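Local coordinates for protein trans-4-hydroxy-L-proline dehydratase (Clostridioides difficile 70-100-2010, PDB 6VXC) that uses a glycyl radical to dehydrate trans-4-hydroxy-L-proline to (S)-1-pyrroline-5-carboxylate, a step in the anaerobic degradation of hydroxyproline, at residues 408-411 with 412-416; 517-520 with 521-525; 765-768 with 769-772. One frame throughout, in Å; residues are numbered along the deposited sequence.

How the contacts relate
Going along the chain from the N terminus, the three contacts follow in series; none nests in or crosses another, and each closes only a helical turn. Contact 1 lies on helix 407-418, the crossover between parallel strands 396-401 and 426-428, and ties that unit to helices 378-390 and 734-750. Contact 2 belongs to the long helix 506-538, on the opposite side of the chain's centre, with about 43 Å between the centres of contacts 1 and 2. Contact 3 ends the short helix 763-771 in the glycine radical region, beside helix 795-803. Its nearest atoms remain about 15 Å from those of contact 1 and about 31 Å from those of contact 2.

Contact 1: residues 408-411 with 412-416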
# COMPACT_ATOMS: atom_id res chain seq x y z
N LYS A 408 23.94 8.68 -13.33
CA LYS A 408 24.43 7.33 -13.03
C LYS A 408 23.46 6.57 -12.13
O LYS A 408 23.24 5.37 -12.32
CB LYS A 408 25.81 7.40 -12.37
CG LYS A 408 26.34 6.05 -11.89
CD LYS A 408 27.72 6.18 -11.23
CE LYS A 408 28.17 4.85 -10.63
NZ LYS A 408 29.37 5.01 -9.78
N PHE A 409 22.88 7.25 -11.14
CA PHE A 409 21.94 6.58 -10.25
C PHE A 409 20.68 6.17 -11.01
O PHE A 409 20.23 5.03 -10.90
CB PHE A 409 21.59 7.50 -9.07
CG PHE A 409 20.61 6.89 -8.09
CD1 PHE A 409 21.06 6.03 -7.10
CD2 PHE A 409 19.26 7.19 -8.15
CE1 PHE A 409 20.17 5.47 -6.19
CE2 PHE A 409 18.36 6.62 -7.24
CZ PHE A 409 18.83 5.75 -6.26
N LEU A 410 20.12 7.09 -11.80
CA LEU A 410 18.94 6.74 -12.58
C LEU A 410 19.21 5.55 -13.50
O LEU A 410 18.38 4.64 -13.60
CB LEU A 410 18.49 7.96 -13.39
CG LEU A 410 17.41 7.73 -14.45
CD1 LEU A 410 16.12 7.15 -13.84
CD2 LEU A 410 17.15 9.02 -15.25
N LYS A 411 20.37 5.53 -14.17
CA LYS A 411 20.63 4.46 -15.13
C LYS A 411 20.81 3.12 -14.43
O LYS A 411 20.39 2.08 -14.95
CB LYS A 411 21.84 4.80 -16.00
CG LYS A 411 21.53 5.89 -17.04
CD LYS A 411 22.71 6.19 -17.96
CE LYS A 411 23.02 5.01 -18.88
NZ LYS A 411 24.02 5.39 -19.93
N ARG A 412 21.43 3.12 -13.25
CA ARG A 412 21.52 1.89 -12.47
C ARG A 412 20.13 1.37 -12.11
O ARG A 412 19.88 0.16 -12.15
CB ARG A 412 22.36 2.13 -11.22
CG ARG A 412 22.46 0.95 -10.30
CD ARG A 412 23.38 -0.12 -10.85
NE ARG A 412 23.58 -1.18 -9.87
CZ ARG A 412 23.08 -2.40 -10.00
NH1 ARG A 412 22.38 -2.70 -11.08
NH2 ARG A 412 23.29 -3.31 -9.06
N ALA A 413 19.21 2.28 -11.73
CA ALA A 413 17.83 1.87 -11.48
C ALA A 413 17.18 1.32 -12.75
O ALA A 413 16.49 0.29 -12.70
CB ALA A 413 17.02 3.05 -10.94
N CYS A 414 17.41 1.97 -13.89
CA CYS A 414 16.87 1.43 -15.14
C CYS A 414 17.48 0.07 -15.47
O CYS A 414 16.79 -0.80 -16.02
CB CYS A 414 17.09 2.40 -16.28
SG CYS A 414 16.12 3.90 -16.16
N GLU A 415 18.77 -0.14 -15.17
CA GLU A 415 19.37 -1.46 -15.38
C GLU A 415 18.58 -2.54 -14.66
O GLU A 415 18.35 -3.62 -15.21
CB GLU A 415 20.80 -1.50 -14.86
CG GLU A 415 21.86 -0.95 -15.74
CD GLU A 415 23.23 -1.16 -15.11
OE1 GLU A 415 23.44 -2.24 -14.51
OE2 GLU A 415 24.07 -0.24 -15.20
N ILE A 416 18.19 -2.27 -13.42
CA ILE A 416 17.46 -3.27 -12.66
C ILE A 416 16.06 -3.45 -13.22
O ILE A 416 15.59 -4.57 -13.41
CB ILE A 416 17.46 -2.90 -11.16
CG1 ILE A 416 18.91 -2.79 -10.64
CG2 ILE A 416 16.71 -3.93 -10.37
CD1 ILE A 416 19.04 -2.03 -9.30
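Helix 407-418 is the crossover of a beta-alpha-beta unit, linking parallel strands 396-401 and 426-428, and in its middle Leu-410 meets Cys-414 one turn on. The methyl CD1 of Leu-410 lies 4.0 Å from SG of Cys-414, a contact of two apolar groups on a buried side that faces helix 734-750. Cys-414 turns SG back along the helix by setting it anti to its own carbonyl carbon (chi1 -68°). Small Ala-413 suits the side packed on Val-399 of strand 396-401: its CB rests 3.4 Å from Leu-410 O, while the ring of Phe-409 packs on this strand and on Ser-380 and Leu-384 of helix 378-390. Long polar chains occupy the less buried side. Arg-412 bends at chi2 (74°), and its guanidinium has Ile-416 CD1 over one face, 3.8 Å above the plane and displaced toward the edge of the group. Arg-412 NH2 forms salt bridges with Asp-385 and Asp-388, whereas the bridge from Arg-412 NH1 to Glu-415 OE1 is long, at 3.6 Å. Lys-411 instead sends NZ to Asp-739 of helix 734-750. Beneath run regular i to i+4 backbone bonds, among them Glu-415 N to Lys-411 O at 2.8 Å; Lys-411 O also lies 3.5 Å from Glu-415 CG.

Contact 2: residues 517-520 with 521-525; sequences LHYM and IDIKI
Ile-523 packs against Tyr-519 one turn earlier, and its side chain can be followed outward atom by atom. Ile-523 CB sits 3.6 Å from Met-520 O. The next carbon, CG1, lies anti to the carbonyl carbon (chi1 -71°), a setting that directs it back toward the preceding turn, 3.4 Å from Tyr-519 O. From there the extended chain puts CD1 over one face of the Tyr-519 ring, 3.7 Å from its centroid and 30° off the normal. This is a CH-pi contact, displaced toward CE2 and CZ; the CD1 methyl is only 3.3 Å from CE2 of Tyr-519. The apolar CD1, at the end of the longer isoleucine branch, can lie against the flat phenol ring, and both residues also touch Glu-159 of helix 158-166.

The pair belongs to the middle of the long helix 506-538, where the same i to i+4 spacing brings other residues together. On the buried side, Leu-517 and Ile-521 lie alongside each other, pointing the same way, with Leu-517 CD1 against Ile-521 CG1 at 3.8 Å. Met-520, bent at both chi2 and chi3, folds its flexible thioether among Ile-476, Leu-479 and Met-471. Toward solvent, Asp-522 brings OD2 over one face of the His-518 imidazole, with ring and carboxylate planes 65° apart. The 3.2 Å approach of Asp-522 OD2 to His-518 NE2 has too poor an angle for a hydrogen bond. Each polar group is held elsewhere: His-518 ND1 by Glu-646, and Asp-522 OD1 by a salt bridge to Arg-650.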
# COMPACT_ATOMS: atom_id res chain seq x y z
N LEU A 517 -21.91 10.91 -9.31
CA LEU A 517 -20.65 10.95 -8.57
C LEU A 517 -20.83 11.59 -7.19
O LEU A 517 -20.34 11.06 -6.19
CB LEU A 517 -19.60 11.71 -9.38
CG LEU A 517 -18.19 11.88 -8.83
CD1 LEU A 517 -17.61 10.52 -8.51
CD2 LEU A 517 -17.34 12.60 -9.87
N HIS A 518 -21.47 12.75 -7.15
CA HIS A 518 -21.71 13.45 -5.89
C HIS A 518 -22.44 12.55 -4.91
O HIS A 518 -22.06 12.45 -3.74
CB HIS A 518 -22.51 14.74 -6.15
CG HIS A 518 -22.92 15.47 -4.90
ND1 HIS A 518 -22.02 16.12 -4.08
CD2 HIS A 518 -24.14 15.67 -4.35
CE1 HIS A 518 -22.66 16.69 -3.08
NE2 HIS A 518 -23.95 16.43 -3.22
N TYR A 519 -23.48 11.87 -5.38
CA TYR A 519 -24.24 10.98 -4.50
C TYR A 519 -23.37 9.85 -3.97
O TYR A 519 -23.38 9.54 -2.78
CB TYR A 519 -25.44 10.43 -5.26
CG TYR A 519 -26.28 9.44 -4.48
CD1 TYR A 519 -27.05 9.85 -3.39
CD2 TYR A 519 -26.33 8.11 -4.85
CE1 TYR A 519 -27.83 8.96 -2.70
CE2 TYR A 519 -27.11 7.20 -4.16
CZ TYR A 519 -27.86 7.63 -3.08
OH TYR A 519 -28.64 6.74 -2.39
N MET A 520 -22.60 9.21 -4.86
CA MET A 520 -21.81 8.06 -4.44
C MET A 520 -20.70 8.48 -3.48
O MET A 520 -20.39 7.76 -2.52
CB MET A 520 -21.26 7.34 -5.68
CG MET A 520 -20.80 5.90 -5.44
SD MET A 520 -22.04 4.84 -4.65
CE MET A 520 -23.41 5.09 -5.77
N ILE A 521 -20.09 9.64 -3.73
CA ILE A 521 -19.08 10.16 -2.80
C ILE A 521 -19.73 10.51 -1.45
O ILE A 521 -19.18 10.20 -0.39
CB ILE A 521 -18.33 11.36 -3.42
CG1 ILE A 521 -17.58 10.95 -4.70
CG2 ILE A 521 -17.36 11.96 -2.40
CD1 ILE A 521 -16.64 9.78 -4.51
N ASP A 522 -20.90 11.14 -1.48
CA ASP A 522 -21.60 11.42 -0.22
C ASP A 522 -21.83 10.13 0.57
O ASP A 522 -21.62 10.10 1.79
CB ASP A 522 -22.94 12.11 -0.50
CG ASP A 522 -22.82 13.63 -0.61
OD1 ASP A 522 -21.73 14.18 -0.38
OD2 ASP A 522 -23.84 14.27 -0.92
N ILE A 523 -22.27 9.06 -0.10
CA ILE A 523 -22.50 7.79 0.58
C ILE A 523 -21.21 7.28 1.21
O ILE A 523 -21.20 6.83 2.37
CB ILE A 523 -23.08 6.75 -0.39
CG1 ILE A 523 -24.52 7.08 -0.75
CG2 ILE A 523 -22.98 5.33 0.20
CD1 ILE A 523 -25.08 6.10 -1.77
N LYS A 524 -20.12 7.28 0.44
CA LYS A 524 -18.84 6.77 0.91
C LYS A 524 -18.32 7.58 2.09
O LYS A 524 -17.83 7.02 3.07
CB LYS A 524 -17.82 6.77 -0.23
CG LYS A 524 -16.39 6.40 0.15
CD LYS A 524 -16.29 4.98 0.68
CE LYS A 524 -14.83 4.56 0.86
NZ LYS A 524 -14.68 3.34 1.69
N ILE A 525 -18.40 8.90 1.99
CA ILE A 525 -17.85 9.78 3.03
C ILE A 525 -18.62 9.61 4.34
O ILE A 525 -18.03 9.58 5.42
CB ILE A 525 -17.89 11.24 2.54
CG1 ILE A 525 -17.02 11.45 1.30
CG2 ILE A 525 -17.47 12.19 3.65
CD1 ILE A 525 -15.57 11.70 1.57

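Contact 3: residues 765-768 with 769-772; sequences VLLE and AQKN
Glu-768 and Lys-771 meet with their side chains at a slant to each other, three residues apart on the last turn of helix 763-771. Glu-768 curls at chi2 (-55°) and carries its carboxylate toward the later residues, while Lys-771 bends at chi3 (61°) to bring its ammonium back. The resulting salt bridge joins Lys-771 NZ to Glu-768 OE1 at 2.9 Å, through the syn lone pair of that oxygen; long, flexible chains of opposite charge suit this partly solvent-facing side of the helix.

Leu-767 and Gln-770 are instead aligned side by side, pointing the same way, and Leu-767 CD2 lies 3.6 Å from Gln-770 OE1. A water bridges the pair, donating to Gln-770 OE1 at 2.9 Å and also to Leu-767 O. Leu-767 O further accepts a hydrogen bond from Lys-771 N at 3.3 Å, and a weak one from Gln-770 N. The helix ends where Asn-772 departs from helical backbone angles, although Asn-772 N still reaches Glu-768 O at 2.9 Å.

Tyr-776, in the loop before strand 780-782, touches both Glu-768 and small Ala-769. Leu-766, Leu-767 and Gln-770 all pack on Ile-802 of helix 795-803, and Gln-770 NE2 hydrogen-bonds to Asp-799 and Gln-798 of that helix.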
# COMPACT_ATOMS: atom_id res chain seq x y z
N VAL A 765 6.75 -16.25 -22.98
CA VAL A 765 7.05 -16.82 -21.68
C VAL A 765 5.82 -16.80 -20.79
O VAL A 765 5.52 -17.78 -20.09
CB VAL A 765 8.24 -16.08 -21.03
CG1 VAL A 765 8.43 -16.52 -19.59
CG2 VAL A 765 9.53 -16.33 -21.83
N LEU A 766 5.09 -15.69 -20.77
CA LEU A 766 3.90 -15.61 -19.92
C LEU A 766 2.86 -16.62 -20.39
O LEU A 766 2.20 -17.27 -19.58
CB LEU A 766 3.32 -14.20 -19.93
CG LEU A 766 4.04 -13.07 -19.18
CD1 LEU A 766 3.15 -12.20 -18.32
CD2 LEU A 766 5.28 -13.51 -18.45
N LEU A 767 2.68 -16.73 -21.71
CA LEU A 767 1.71 -17.68 -22.25
C LEU A 767 2.10 -19.11 -21.90
O LEU A 767 1.25 -19.93 -21.54
CB LEU A 767 1.59 -17.49 -23.75
CG LEU A 767 0.99 -16.15 -24.18
CD1 LEU A 767 1.02 -16.02 -25.68
CD2 LEU A 767 -0.43 -16.00 -23.66
N GLU A 768 3.39 -19.44 -21.99
CA GLU A 768 3.86 -20.75 -21.56
C GLU A 768 3.62 -20.96 -20.08
O GLU A 768 3.23 -22.06 -19.65
CB GLU A 768 5.34 -20.92 -21.88
CG GLU A 768 5.62 -21.60 -23.20
CD GLU A 768 4.93 -22.96 -23.30
OE1 GLU A 768 4.19 -23.18 -24.27
OE2 GLU A 768 5.09 -23.79 -22.37
N ALA A 769 3.83 -19.92 -19.27
CA ALA A 769 3.62 -20.06 -17.84
C ALA A 769 2.16 -20.36 -17.51
O ALA A 769 1.88 -21.03 -16.52
CB ALA A 769 4.08 -18.80 -17.10
N GLN A 770 1.23 -19.86 -18.32
CA GLN A 770 -0.18 -20.20 -18.11
C GLN A 770 -0.45 -21.67 -18.41
O GLN A 770 -1.28 -22.29 -17.74
CB GLN A 770 -1.09 -19.33 -18.98
CG GLN A 770 -1.11 -17.87 -18.60
CD GLN A 770 -2.06 -17.08 -19.47
OE1 GLN A 770 -2.07 -17.22 -20.70
NE2 GLN A 770 -2.89 -16.24 -18.85
N LYS A 771 0.22 -22.23 -19.42
CA LYS A 771 0.00 -23.64 -19.76
C LYS A 771 0.68 -24.58 -18.78
O LYS A 771 0.16 -25.66 -18.51
CB LYS A 771 0.50 -23.98 -21.16
CG LYS A 771 -0.23 -23.35 -22.32
CD LYS A 771 0.67 -23.47 -23.55
CE LYS A 771 0.94 -24.95 -23.87
NZ LYS A 771 2.16 -25.20 -24.73
N ASN A 772 1.85 -24.20 -18.27
CA ASN A 772 2.66 -25.07 -17.42
C ASN A 772 3.21 -24.26 -16.26
O ASN A 772 4.40 -23.94 -16.21
CB ASN A 772 3.80 -25.72 -18.22
CG ASN A 772 3.31 -26.72 -19.26
OD1 ASN A 772 3.48 -26.51 -20.47
ND2 ASN A 772 2.73 -27.82 -18.79
O HOH W 1 -1.55 -19.59 -22.30